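Local structure of extracellular solute-binding protein, family 1 (Bifidobacterium longum subsp. infantis ATCC 15697, 3OMB) at residues 53-57 with 58-62; 399-403 with 404-408; 439-442 with 443-446; 485-488 with 489-493; 512-515 with 516-519. The protein probably serves as the extracellular solute-binding component of an ABC-type importer, capturing its solute outside the cell membrane, and carries a bound magnesium ion. All blocks are in the same frame, centred on the assembly; numbering follows the deposited sequence. Where two conformers were deposited one is given.

Interaction 1: 53-57 with 58-62; sequences EKMAN and MQWAK
M55 and M58, both present as selenomethionine, meet where a turn of 3-10 helix runs into helix 59-68, with M58 at the N-cap position. Their side chains slant across one another, so that the terminal methyl of M55 lies against the selenium of M58 (CE to SE, 3.8 Å). Two successive bends make this possible: chi2 of -50° and chi3 of -56° curl the M55 chain, which starts out away from the helix, back toward the first turn of the helix. There M55 CE sits 3.6 Å from W60 CH2, approaching the indole obliquely, while A61 CB lies over one face of the same ring, displaced toward its rim. M58, by contrast, is stretched out beyond CG and slides past E53 in the opposite direction, its CG 3.6 Å from E53 OE1. The backbones are joined by a nearly straight bond from M58 N to M55 O (3.0 Å, 165° at the hydrogen), with the donor well above the carbonyl plane. V46 and K48 of strand 41-48 and W74 of strand 71-78 touch M55, so the apolar side of the turn packs on the sheet, and Q381 and Q382 of helix 376-384 touch W60. A water bridges the N-cap, donating to N57 O and accepting from Q59 N, each bond 3.0 Å long.

Interaction 2: 399-403 with 404-408; sequences YTVDN and DKLSQ
The N-cap of helix 403-411 is made by D402, which follows strand 398-401 directly and reaches forward to K405. CG of D402 stands anti to its own nitrogen (chi1 176°), which carries the carboxylate toward the first helical turn, where OD2 accepts from K405 N at 3.3 Å. This donor comes from well above the carboxylate plane, yet its N-H points almost straight at the oxygen (165°). The beta-methylene of K405 packs against the same group, with D402 CG 3.7 Å from K405 CB. The backbone carbonyl of D402 serves the helix as well: L406 N meets D402 O at 3.0 Å, in the carbonyl plane. One residue further on, N403 O receives S407 N at 2.9 Å and, weakly, the hydroxyl S407 OG. D404 brings a second carboxylate close to the cap, its OD2 4.7 Å from D402 OD2; the amides at the helix start would be expected to ease the repulsion between the two. On the inner side V401 CG1 touches L406 CD2 at 3.9 Å, and L384 of helix 376-384 packs against both residues. The amide of N403 turns elsewhere, its ND2 binding G434 O just beyond strand 431-433. This capped passage forms the first junction of a beta-alpha-beta unit, made of strand 398-401, helix 403-411 and the parallel strand 431-433.

Interaction 3: 439-442 with 443-446; sequences DELI and EVNK
The amide of N445 has the side chain of L441 to one side of its plane, near the nitrogen end: L441 CG lies 3.4 Å from N445 ND2 and L441 CD1 is almost as near. L441 O is 3.5 Å from N445 ND2, where the angle is too poor for a bond. The polar ends of the amide are used elsewhere, OD1 accepting from H166 NE2 and ND2 giving a weak bond to T163 O; together these would limit rotation of the group. The carboxylate of E440 turns away from 443-446 to S312 OG and, weakly, S314 OG. Main-chain bonds of i to i+4 spacing run from E443 N to D439 O and, nearly straight at 174°, from V444 N to E440 O. N445 N to L441 O is shorter, 2.9 Å, and lies close to the C=O axis. V444 CG2, set between the backbone N and the carbonyl carbon, presses on L441 O at 3.3 Å. I442 CG2 and K446 CE, also four residues apart, meet at 4.1 Å on the exposed side. L441 and V444 form the buried side, on H166 of strand 166-170, while D439, E443 and K446 are exposed, as in a partly buried amphipathic alpha-helix.

Interaction 4: 485-488 with 489-493; sequences EIFN and TTMQK
A chi1 of -58° places the T490 hydroxyl anti to its own carbonyl carbon, from where OG1 reaches back to I486, and a bend at chi2 of M491 (-60°) turns that selenomethionine toward F487. The hydroxyl bond is short, T490 OG1 donating to I486 O at 2.6 Å, with the donor tilted somewhat from the carbonyl plane. I486 O has no amide partner in these two segments, consistent with the chain leaving helical angles at F487, and a water supplies a second donor to it at 3.0 Å. The same water accepts from T489 N at 2.8 Å, so it bridges the end of one helix and the start of the next. M491 CE approaches the F487 ring obliquely, 3.3 Å from F487 CE1, a tight fit for a methyl. I486 CG2 covers one face of that ring, 3.7 Å above the plane and offset toward the rim. After the break, K493 N binds T489 O at 2.8 Å, the first backbone turn of the new helix. The break joins helices 473-486 and 490-500, which are packed into a larger helical group: T490 rests on Y510 and L514 of helix 503-516, I486 on L519 and S522 of helix 519-534, while the loop residue L259 touches both I486 and F487 and F221 touches M491.

Interaction 5: 512-515 with 516-519; sequences KQLD and SIGL
The backbone of L514 to L519 ends helix 503-516 with the 6→1 bond of a Schellman motif: L519 N reaches back to L514 O at 3.2 Å, and G518 takes the positive phi (114°) that reverses the chain. The motif is incomplete, since G518 N stands 3.7 Å from D515 O, too long for its second bond. Such a phi is one that glycine takes readily; the same residue is the N-cap of helix 519-534. L514 O takes a further bond from I517 N, and the two donors come from opposite faces of the carbonyl plane, so this one oxygen is gripped twice. S516 N makes only weak, strongly bent bonds to K512 O and Q513 O. The hydroxyl adds a stronger bond: with chi1 at 87°, S516 OG lies between the backbone N and the carbonyl carbon and donates to Q513 O at 2.9 Å. I517 CG1 presses on the same Q513 oxygen at 3.2 Å, while its CD1 turns toward L514 CD2. Beyond the two segments, I517 packs on E485 and L519 on I486, both of helix 473-486, and T260 touches L514 and L519. L519 slants across the end of the first helix, its CD2 4.1 Å from L514 CB and 3.9 Å from D515 OD1.

Overall arrangement
All five contacts lie away from the magnesium site; interaction 2 is a surface contact and the other four are partly buried. Interactions 1 and 2 share one side of the chain, their centres about 17 Å apart, and both start a helix; D402 caps with a carboxylate, whereas the 53-62 turn brings together selenomethionine side chains, a backbone bond and a bridging water. Interactions 4 and 5, on the opposite side, touch directly, T490 OG1 lying 3.4 Å from L514 CD2, and both join successive helices, the first through a hydroxyl and a water, the second through a glycine reversal. Interaction 3 alone lies wholly within an unbroken helix, and two of its polar side chains, E440 and N445, bond to other parts of the fold.

Interaction 1: 53-57 with 58-62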
loop_
_atom_site.group_PDB
_atom_site.type_symbol
_atom_site.label_atom_id
_atom_site.label_comp_id
_atom_site.label_asym_id
_atom_site.label_seq_id
_atom_site.Cartn_x
_atom_site.Cartn_y
_atom_site.Cartn_z
ATOM N N GLU A 53 16.170 12.619 -7.354
ATOM C CA GLU A 53 17.132 13.704 -7.292
ATOM C C GLU A 53 17.431 14.103 -5.826
ATOM O O GLU A 53 16.603 13.895 -4.922
ATOM C CB GLU A 53 16.490 14.831 -8.111
ATOM C CG GLU A 53 16.875 16.271 -7.890
ATOM C CD GLU A 53 16.465 17.139 -9.094
ATOM O OE1 GLU A 53 15.424 17.849 -9.032
ATOM O OE2 GLU A 53 17.179 17.078 -10.131
ATOM N N LYS A 54 18.620 14.641 -5.583
ATOM C CA LYS A 54 18.974 15.149 -4.244
ATOM C C LYS A 54 18.142 16.391 -3.919
ATOM O O LYS A 54 17.811 17.169 -4.826
ATOM C CB LYS A 54 20.471 15.474 -4.130
ATOM C CG LYS A 54 21.392 14.271 -4.291
ATOM C CD LYS A 54 22.842 14.615 -3.877
ATOM C CE LYS A 54 23.785 13.379 -3.901
ATOM N NZ LYS A 54 24.210 12.985 -5.296
HETATM N N MSE A 55 17.810 16.554 -2.634
HETATM C CA MSE A 55 17.035 17.700 -2.129
HETATM C C MSE A 55 17.666 19.012 -2.561
HETATM O O MSE A 55 16.974 19.948 -2.952
HETATM C CB MSE A 55 16.945 17.703 -0.586
HETATM C CG MSE A 55 16.290 16.487 0.070
HETATM SE SE MSE A 55 14.561 16.019 -0.693
HETATM C CE MSE A 55 13.652 17.723 -0.462
ATOM N N ALA A 56 18.990 19.067 -2.505
ATOM C CA ALA A 56 19.711 20.273 -2.899
ATOM C C ALA A 56 19.423 20.722 -4.347
ATOM O O ALA A 56 19.526 21.902 -4.639
ATOM C CB ALA A 56 21.227 20.113 -2.651
ATOM N N ASN A 57 19.045 19.797 -5.233
ATOM C CA ASN A 57 18.745 20.141 -6.644
ATOM C C ASN A 57 17.261 20.387 -6.929
ATOM O O ASN A 57 16.882 20.593 -8.084
ATOM C CB ASN A 57 19.227 19.057 -7.619
ATOM C CG ASN A 57 20.718 18.843 -7.581
ATOM O OD1 ASN A 57 21.162 17.713 -7.478
ATOM N ND2 ASN A 57 21.501 19.913 -7.677
HETATM N N MSE A 58 16.423 20.366 -5.898
HETATM C CA MSE A 58 15.003 20.568 -6.103
HETATM C C MSE A 58 14.634 22.021 -5.816
HETATM O O MSE A 58 14.831 22.522 -4.703
HETATM C CB MSE A 58 14.187 19.606 -5.228
HETATM C CG MSE A 58 14.390 18.125 -5.553
HETATM SE SE MSE A 58 13.425 17.074 -4.233
HETATM C CE MSE A 58 13.836 15.258 -4.777
ATOM N N GLN A 59 14.110 22.697 -6.834
ATOM C CA GLN A 59 13.784 24.110 -6.706
ATOM C C GLN A 59 12.717 24.332 -5.617
ATOM O O GLN A 59 12.813 25.280 -4.832
ATOM C CB GLN A 59 13.366 24.701 -8.066
ATOM C CG GLN A 59 13.030 26.200 -8.055
ATOM C CD GLN A 59 14.195 27.082 -7.604
ATOM O OE1 GLN A 59 15.337 26.880 -8.010
ATOM N NE2 GLN A 59 13.901 28.068 -6.776
ATOM N N TRP A 60 11.718 23.455 -5.548
ATOM C CA TRP A 60 10.662 23.645 -4.547
ATOM C C TRP A 60 11.218 23.625 -3.117
ATOM O O TRP A 60 10.680 24.289 -2.248
ATOM C CB TRP A 60 9.511 22.634 -4.694
ATOM C CG TRP A 60 9.888 21.208 -4.437
ATOM C CD1 TRP A 60 10.226 20.267 -5.376
ATOM C CD2 TRP A 60 9.952 20.550 -3.165
ATOM N NE1 TRP A 60 10.510 19.069 -4.756
ATOM C CE2 TRP A 60 10.334 19.213 -3.405
ATOM C CE3 TRP A 60 9.723 20.963 -1.844
ATOM C CZ2 TRP A 60 10.516 18.284 -2.374
ATOM C CZ3 TRP A 60 9.887 20.035 -0.817
ATOM C CH2 TRP A 60 10.297 18.709 -1.093
ATOM N N ALA A 61 12.292 22.874 -2.895
ATOM C CA ALA A 61 12.915 22.754 -1.581
ATOM C C ALA A 61 13.612 24.058 -1.203
ATOM O O ALA A 61 13.639 24.434 -0.037
ATOM C CB ALA A 61 13.905 21.601 -1.568
ATOM N N LYS A 62 14.137 24.752 -2.201
ATOM C CA LYS A 62 14.716 26.091 -2.008
ATOM C C LYS A 62 13.654 27.161 -1.800
ATOM O O LYS A 62 13.828 28.038 -0.945
ATOM C CB LYS A 62 15.603 26.476 -3.188
ATOM C CG LYS A 62 16.887 25.673 -3.252
ATOM C CD LYS A 62 17.571 25.841 -4.606
ATOM C CE LYS A 62 18.580 24.699 -4.837
ATOM N NZ LYS A 62 18.748 24.395 -6.287
HETATM O O HOH W 1 14.479 21.634 -9.643
#

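Interaction 2: 399-403 with 404-408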
loop_
_atom_site.group_PDB
_atom_site.type_symbol
_atom_site.label_atom_id
_atom_site.label_comp_id
_atom_site.label_asym_id
_atom_site.label_seq_id
_atom_site.Cartn_x
_atom_site.Cartn_y
_atom_site.Cartn_z
ATOM N N TYR A 399 -3.030 21.716 -12.578
ATOM C CA TYR A 399 -1.672 21.359 -12.923
ATOM C C TYR A 399 -1.670 20.372 -14.084
ATOM O O TYR A 399 -2.566 19.531 -14.201
ATOM C CB TYR A 399 -0.948 20.765 -11.701
ATOM C CG TYR A 399 -1.167 21.566 -10.429
ATOM C CD1 TYR A 399 -0.270 22.573 -10.044
ATOM C CD2 TYR A 399 -2.286 21.333 -9.621
ATOM C CE1 TYR A 399 -0.491 23.313 -8.875
ATOM C CE2 TYR A 399 -2.509 22.059 -8.474
ATOM C CZ TYR A 399 -1.613 23.042 -8.095
ATOM O OH TYR A 399 -1.860 23.753 -6.939
ATOM N N THR A 400 -0.662 20.483 -14.936
ATOM C CA THR A 400 -0.480 19.527 -16.029
ATOM C C THR A 400 0.905 18.927 -15.917
ATOM O O THR A 400 1.892 19.654 -15.807
ATOM C CB THR A 400 -0.676 20.178 -17.426
ATOM O OG1 THR A 400 -2.012 20.683 -17.529
ATOM C CG2 THR A 400 -0.437 19.153 -18.564
ATOM N N VAL A 401 0.957 17.599 -15.920
ATOM C CA VAL A 401 2.217 16.868 -15.914
ATOM C C VAL A 401 2.675 16.616 -17.348
ATOM O O VAL A 401 1.881 16.249 -18.210
ATOM C CB VAL A 401 2.090 15.527 -15.163
ATOM C CG1 VAL A 401 3.410 14.759 -15.178
ATOM C CG2 VAL A 401 1.637 15.755 -13.731
ATOM N N ASP A 402 3.964 16.835 -17.587
ATOM C CA ASP A 402 4.600 16.469 -18.846
ATOM C C ASP A 402 5.263 15.104 -18.691
ATOM O O ASP A 402 6.334 14.979 -18.107
ATOM C CB ASP A 402 5.635 17.520 -19.231
ATOM C CG ASP A 402 6.411 17.149 -20.485
ATOM O OD1 ASP A 402 7.014 18.077 -21.067
ATOM O OD2 ASP A 402 6.424 15.953 -20.888
ATOM N N ASN A 403 4.617 14.097 -19.252
ATOM C CA ASN A 403 4.957 12.704 -19.011
ATOM C C ASN A 403 6.252 12.173 -19.567
ATOM O O ASN A 403 6.916 11.353 -18.911
ATOM C CB ASN A 403 3.825 11.836 -19.490
ATOM C CG ASN A 403 2.884 11.562 -18.410
ATOM O OD1 ASN A 403 3.247 10.893 -17.439
ATOM N ND2 ASN A 403 1.670 12.114 -18.511
ATOM N N ASP A 404 6.577 12.619 -20.781
ATOM C CA ASP A 404 7.856 12.353 -21.411
ATOM C C ASP A 404 8.942 12.733 -20.429
ATOM O O ASP A 404 9.858 11.950 -20.159
ATOM C CB ASP A 404 8.025 13.231 -22.655
ATOM C CG ASP A 404 7.057 12.885 -23.775
ATOM O OD1 ASP A 404 6.191 11.979 -23.609
ATOM O OD2 ASP A 404 7.173 13.549 -24.830
ATOM N N LYS A 405 8.800 13.941 -19.886
ATOM C CA LYS A 405 9.793 14.535 -19.027
ATOM C C LYS A 405 9.911 13.778 -17.718
ATOM O O LYS A 405 11.012 13.483 -17.257
ATOM C CB LYS A 405 9.447 15.999 -18.772
ATOM C CG LYS A 405 10.575 16.960 -19.089
ATOM C CD LYS A 405 11.662 16.969 -18.025
ATOM C CE LYS A 405 12.794 17.891 -18.421
ATOM N NZ LYS A 405 13.546 18.343 -17.230
ATOM N N LEU A 406 8.776 13.455 -17.117
ATOM C CA LEU A 406 8.790 12.723 -15.856
ATOM C C LEU A 406 9.418 11.325 -15.999
ATOM O O LEU A 406 10.163 10.877 -15.117
ATOM C CB LEU A 406 7.380 12.659 -15.262
ATOM C CG LEU A 406 7.275 12.565 -13.745
ATOM C CD1 LEU A 406 7.913 13.759 -13.048
ATOM C CD2 LEU A 406 5.827 12.404 -13.298
ATOM N N SER A 407 9.128 10.646 -17.108
ATOM C CA SER A 407 9.712 9.326 -17.394
ATOM C C SER A 407 11.226 9.417 -17.630
ATOM O O SER A 407 11.991 8.576 -17.157
ATOM C CB SER A 407 9.052 8.688 -18.617
ATOM O OG SER A 407 7.766 8.169 -18.329
ATOM N N GLN A 408 11.647 10.446 -18.357
ATOM C CA GLN A 408 13.054 10.669 -18.609
ATOM C C GLN A 408 13.801 10.909 -17.293
ATOM O O GLN A 408 14.844 10.294 -17.042
ATOM C CB GLN A 408 13.259 11.862 -19.529
ATOM C CG GLN A 408 14.659 11.853 -20.153
ATOM C CD GLN A 408 15.398 13.173 -20.006
ATOM O OE1 GLN A 408 15.475 13.751 -18.909
ATOM N NE2 GLN A 408 15.973 13.647 -21.115
#

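Interaction 3: 439-442 with 443-446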
loop_
_atom_site.group_PDB
_atom_site.type_symbol
_atom_site.label_atom_id
_atom_site.label_comp_id
_atom_site.label_asym_id
_atom_site.label_seq_id
_atom_site.Cartn_x
_atom_site.Cartn_y
_atom_site.Cartn_z
ATOM N N ASP A 439 -4.320 8.158 -13.521
ATOM C CA ASP A 439 -5.283 7.872 -14.591
ATOM C C ASP A 439 -5.572 6.376 -14.812
ATOM O O ASP A 439 -6.728 5.995 -14.973
ATOM C CB ASP A 439 -4.860 8.529 -15.901
ATOM C CG ASP A 439 -4.886 10.055 -15.829
ATOM O OD1 ASP A 439 -5.344 10.639 -14.804
ATOM O OD2 ASP A 439 -4.428 10.676 -16.815
ATOM N N GLU A 440 -4.537 5.536 -14.819
ATOM C CA GLU A 440 -4.725 4.094 -14.983
ATOM C C GLU A 440 -5.432 3.506 -13.764
ATOM O O GLU A 440 -6.209 2.552 -13.883
ATOM C CB GLU A 440 -3.397 3.368 -15.110
ATOM C CG GLU A 440 -2.547 3.731 -16.293
ATOM C CD GLU A 440 -1.083 3.431 -16.002
ATOM O OE1 GLU A 440 -0.809 2.715 -15.005
ATOM O OE2 GLU A 440 -0.210 3.912 -16.761
ATOM N N LEU A 441 -5.137 4.063 -12.593
ATOM C CA LEU A 441 -5.764 3.605 -11.355
ATOM C C LEU A 441 -7.267 3.885 -11.385
ATOM O O LEU A 441 -8.077 3.002 -11.111
ATOM C CB LEU A 441 -5.099 4.245 -10.120
ATOM C CG LEU A 441 -5.543 3.665 -8.777
ATOM C CD1 LEU A 441 -5.195 2.187 -8.720
ATOM C CD2 LEU A 441 -4.906 4.434 -7.634
ATOM N N ILE A 442 -7.617 5.118 -11.727
ATOM C CA ILE A 442 -9.012 5.542 -11.864
ATOM C C ILE A 442 -9.787 4.591 -12.791
ATOM O O ILE A 442 -10.860 4.117 -12.432
ATOM C CB ILE A 442 -9.126 7.035 -12.340
ATOM C CG1 ILE A 442 -8.716 8.010 -11.216
ATOM C CG2 ILE A 442 -10.537 7.361 -12.887
ATOM C CD1 ILE A 442 -9.809 8.262 -10.136
ATOM N N GLU A 443 -9.240 4.301 -13.967
ATOM C CA GLU A 443 -9.925 3.424 -14.905
ATOM C C GLU A 443 -10.170 1.981 -14.381
ATOM O O GLU A 443 -11.298 1.455 -14.495
ATOM C CB GLU A 443 -9.194 3.422 -16.240
ATOM C CG GLU A 443 -10.029 2.866 -17.388
ATOM C CD GLU A 443 -10.850 3.940 -18.136
ATOM O OE1 GLU A 443 -11.356 4.923 -17.505
ATOM O OE2 GLU A 443 -10.985 3.784 -19.380
ATOM N N VAL A 444 -9.134 1.336 -13.821
ATOM C CA VAL A 444 -9.316 -0.011 -13.247
ATOM C C VAL A 444 -10.215 -0.006 -12.002
ATOM O O VAL A 444 -10.947 -0.976 -11.748
ATOM C CB VAL A 444 -7.967 -0.775 -12.949
ATOM C CG1 VAL A 444 -7.157 -0.991 -14.247
ATOM C CG2 VAL A 444 -7.147 -0.059 -11.920
ATOM N N ASN A 445 -10.199 1.089 -11.238
ATOM C CA ASN A 445 -11.015 1.106 -10.024
ATOM C C ASN A 445 -12.510 1.167 -10.285
ATOM O O ASN A 445 -13.301 0.695 -9.464
ATOM C CB ASN A 445 -10.538 2.137 -9.006
ATOM C CG ASN A 445 -9.369 1.619 -8.183
ATOM O OD1 ASN A 445 -9.207 0.405 -7.997
ATOM N ND2 ASN A 445 -8.552 2.526 -7.684
ATOM N N LYS A 446 -12.887 1.686 -11.449
ATOM C CA LYS A 446 -14.285 1.664 -11.912
ATOM C C LYS A 446 -14.833 0.250 -11.938
ATOM O O LYS A 446 -15.987 0.025 -11.620
ATOM C CB LYS A 446 -14.408 2.256 -13.313
ATOM C CG LYS A 446 -14.397 3.779 -13.288
ATOM C CD LYS A 446 -14.424 4.345 -14.681
ATOM C CE LYS A 446 -13.790 5.736 -14.718
ATOM N NZ LYS A 446 -14.627 6.783 -14.075
#

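Interaction 4: 485-488 with 489-493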
loop_
_atom_site.group_PDB
_atom_site.type_symbol
_atom_site.label_atom_id
_atom_site.label_comp_id
_atom_site.label_asym_id
_atom_site.label_seq_id
_atom_site.Cartn_x
_atom_site.Cartn_y
_atom_site.Cartn_z
ATOM N N GLU A 485 5.917 -15.998 15.824
ATOM C CA GLU A 485 5.510 -17.399 15.973
ATOM C C GLU A 485 4.472 -17.798 14.918
ATOM O O GLU A 485 4.585 -18.861 14.339
ATOM C CB GLU A 485 5.033 -17.713 17.407
ATOM C CG GLU A 485 5.955 -17.126 18.508
ATOM C CD GLU A 485 6.130 -18.018 19.750
ATOM O OE1 GLU A 485 5.159 -18.718 20.151
ATOM O OE2 GLU A 485 7.254 -17.992 20.349
ATOM N N ILE A 486 3.488 -16.938 14.646
ATOM C CA ILE A 486 2.443 -17.230 13.652
ATOM C C ILE A 486 3.069 -17.427 12.258
ATOM O O ILE A 486 2.811 -18.407 11.553
ATOM C CB ILE A 486 1.362 -16.090 13.623
ATOM C CG1 ILE A 486 0.566 -16.070 14.935
ATOM C CG2 ILE A 486 0.438 -16.194 12.393
ATOM C CD1 ILE A 486 -0.111 -14.709 15.233
ATOM N N PHE A 487 3.921 -16.498 11.875
ATOM C CA PHE A 487 4.553 -16.575 10.582
ATOM C C PHE A 487 5.936 -17.287 10.641
ATOM O O PHE A 487 6.818 -17.013 9.847
ATOM C CB PHE A 487 4.591 -15.182 9.955
ATOM C CG PHE A 487 3.221 -14.609 9.696
ATOM C CD1 PHE A 487 2.504 -14.974 8.571
ATOM C CD2 PHE A 487 2.645 -13.720 10.589
ATOM C CE1 PHE A 487 1.240 -14.461 8.330
ATOM C CE2 PHE A 487 1.376 -13.205 10.357
ATOM C CZ PHE A 487 0.676 -13.571 9.217
ATOM N N ASN A 488 6.102 -18.212 11.590
ATOM C CA ASN A 488 7.255 -19.120 11.598
ATOM C C ASN A 488 7.141 -20.142 10.459
ATOM O O ASN A 488 8.092 -20.302 9.694
ATOM C CB ASN A 488 7.382 -19.830 12.969
ATOM C CG ASN A 488 8.610 -20.748 13.063
ATOM O OD1 ASN A 488 9.684 -20.442 12.538
ATOM N ND2 ASN A 488 8.451 -21.872 13.759
ATOM N N THR A 489 5.982 -20.810 10.335
ATOM C CA THR A 489 5.776 -21.840 9.295
ATOM C C THR A 489 4.491 -21.695 8.446
ATOM O O THR A 489 4.279 -22.490 7.522
ATOM C CB THR A 489 5.782 -23.295 9.873
ATOM O OG1 THR A 489 4.672 -23.472 10.766
ATOM C CG2 THR A 489 7.113 -23.647 10.602
ATOM N N THR A 490 3.649 -20.707 8.756
ATOM C CA THR A 490 2.370 -20.534 8.056
ATOM C C THR A 490 2.492 -20.326 6.534
ATOM O O THR A 490 1.784 -20.992 5.777
ATOM C CB THR A 490 1.490 -19.456 8.708
ATOM O OG1 THR A 490 1.255 -19.811 10.076
ATOM C CG2 THR A 490 0.127 -19.341 8.006
HETATM N N MSE A 491 3.365 -19.422 6.082
HETATM C CA MSE A 491 3.497 -19.213 4.631
HETATM C C MSE A 491 4.093 -20.438 3.956
HETATM O O MSE A 491 3.676 -20.821 2.880
HETATM C CB MSE A 491 4.369 -18.002 4.313
HETATM C CG MSE A 491 3.829 -16.732 4.891
HETATM SE SE MSE A 491 2.058 -16.308 4.218
HETATM C CE MSE A 491 1.915 -14.581 5.147
ATOM N N GLN A 492 5.057 -21.060 4.626
ATOM C CA GLN A 492 5.730 -22.227 4.100
ATOM C C GLN A 492 4.702 -23.351 3.927
ATOM O O GLN A 492 4.625 -23.958 2.871
ATOM C CB GLN A 492 6.864 -22.636 5.048
ATOM C CG GLN A 492 8.019 -21.594 5.187
ATOM C CD GLN A 492 7.583 -20.187 5.698
ATOM O OE1 GLN A 492 6.849 -20.053 6.688
ATOM N NE2 GLN A 492 8.053 -19.134 5.004
ATOM N N LYS A 493 3.904 -23.601 4.963
ATOM C CA LYS A 493 2.863 -24.619 4.909
ATOM C C LYS A 493 1.792 -24.290 3.874
ATOM O O LYS A 493 1.302 -25.190 3.185
ATOM C CB LYS A 493 2.214 -24.804 6.292
ATOM C CG LYS A 493 3.132 -25.497 7.292
ATOM C CD LYS A 493 2.430 -25.972 8.560
ATOM C CE LYS A 493 1.465 -27.159 8.311
ATOM N NZ LYS A 493 1.979 -28.233 7.384
HETATM O O HOH W 2 3.976 -21.050 12.297
#

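Interaction 5: 512-515 with 516-519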
loop_
_atom_site.group_PDB
_atom_site.type_symbol
_atom_site.label_atom_id
_atom_site.label_comp_id
_atom_site.label_asym_id
_atom_site.label_seq_id
_atom_site.Cartn_x
_atom_site.Cartn_y
_atom_site.Cartn_z
ATOM N N LYS A 512 -5.067 -25.617 15.505
ATOM C CA LYS A 512 -4.829 -25.730 16.938
ATOM C C LYS A 512 -3.435 -25.230 17.321
ATOM O O LYS A 512 -3.255 -24.569 18.358
ATOM C CB LYS A 512 -5.060 -27.178 17.421
ATOM C CG LYS A 512 -6.451 -27.685 17.041
ATOM C CD LYS A 512 -7.196 -28.392 18.180
ATOM C CE LYS A 512 -7.031 -29.870 18.122
ATOM N NZ LYS A 512 -5.668 -30.261 18.565
ATOM N N GLN A 513 -2.455 -25.523 16.472
ATOM C CA GLN A 513 -1.089 -25.060 16.688
ATOM C C GLN A 513 -0.964 -23.535 16.619
ATOM O O GLN A 513 -0.254 -22.936 17.433
ATOM C CB GLN A 513 -0.127 -25.726 15.703
ATOM C CG GLN A 513 1.297 -25.202 15.786
ATOM C CD GLN A 513 1.972 -25.533 17.109
ATOM O OE1 GLN A 513 1.349 -26.095 18.013
ATOM N NE2 GLN A 513 3.251 -25.192 17.226
ATOM N N LEU A 514 -1.640 -22.907 15.659
ATOM C CA LEU A 514 -1.679 -21.436 15.592
ATOM C C LEU A 514 -2.349 -20.825 16.826
ATOM O O LEU A 514 -1.862 -19.838 17.375
ATOM C CB LEU A 514 -2.343 -20.917 14.305
ATOM C CG LEU A 514 -1.619 -21.056 12.957
ATOM C CD1 LEU A 514 -2.370 -20.264 11.898
ATOM C CD2 LEU A 514 -0.161 -20.592 13.028
ATOM N N ASP A 515 -3.442 -21.430 17.274
ATOM C CA ASP A 515 -4.161 -20.943 18.460
ATOM C C ASP A 515 -3.364 -21.153 19.742
ATOM O O ASP A 515 -3.520 -20.407 20.720
ATOM C CB ASP A 515 -5.540 -21.615 18.568
ATOM C CG ASP A 515 -6.502 -21.146 17.486
ATOM O OD1 ASP A 515 -6.264 -20.095 16.859
ATOM O OD2 ASP A 515 -7.504 -21.842 17.240
ATOM N N SER A 516 -2.488 -22.151 19.726
ATOM C CA SER A 516 -1.689 -22.485 20.907
ATOM C C SER A 516 -0.496 -21.548 21.056
ATOM O O SER A 516 0.129 -21.496 22.118
ATOM C CB SER A 516 -1.182 -23.929 20.826
ATOM O OG SER A 516 0.053 -23.961 20.117
ATOM N N ILE A 517 -0.144 -20.833 19.992
ATOM C CA ILE A 517 1.036 -19.964 20.066
ATOM C C ILE A 517 0.684 -18.482 19.983
ATOM O O ILE A 517 1.544 -17.635 19.682
ATOM C CB ILE A 517 2.062 -20.323 19.019
ATOM C CG1 ILE A 517 1.434 -20.220 17.624
ATOM C CG2 ILE A 517 2.663 -21.734 19.329
ATOM C CD1 ILE A 517 2.411 -20.448 16.495
ATOM N N GLY A 518 -0.596 -18.191 20.210
ATOM C CA GLY A 518 -1.055 -16.815 20.416
ATOM C C GLY A 518 -1.978 -16.166 19.412
ATOM O O GLY A 518 -2.305 -14.998 19.584
ATOM N N LEU A 519 -2.423 -16.904 18.386
ATOM C CA LEU A 519 -3.293 -16.321 17.358
ATOM C C LEU A 519 -4.572 -15.703 17.923
ATOM O O LEU A 519 -4.987 -14.615 17.509
ATOM C CB LEU A 519 -3.642 -17.324 16.256
ATOM C CG LEU A 519 -4.514 -16.687 15.165
ATOM C CD1 LEU A 519 -3.785 -15.505 14.475
ATOM C CD2 LEU A 519 -4.917 -17.701 14.148
#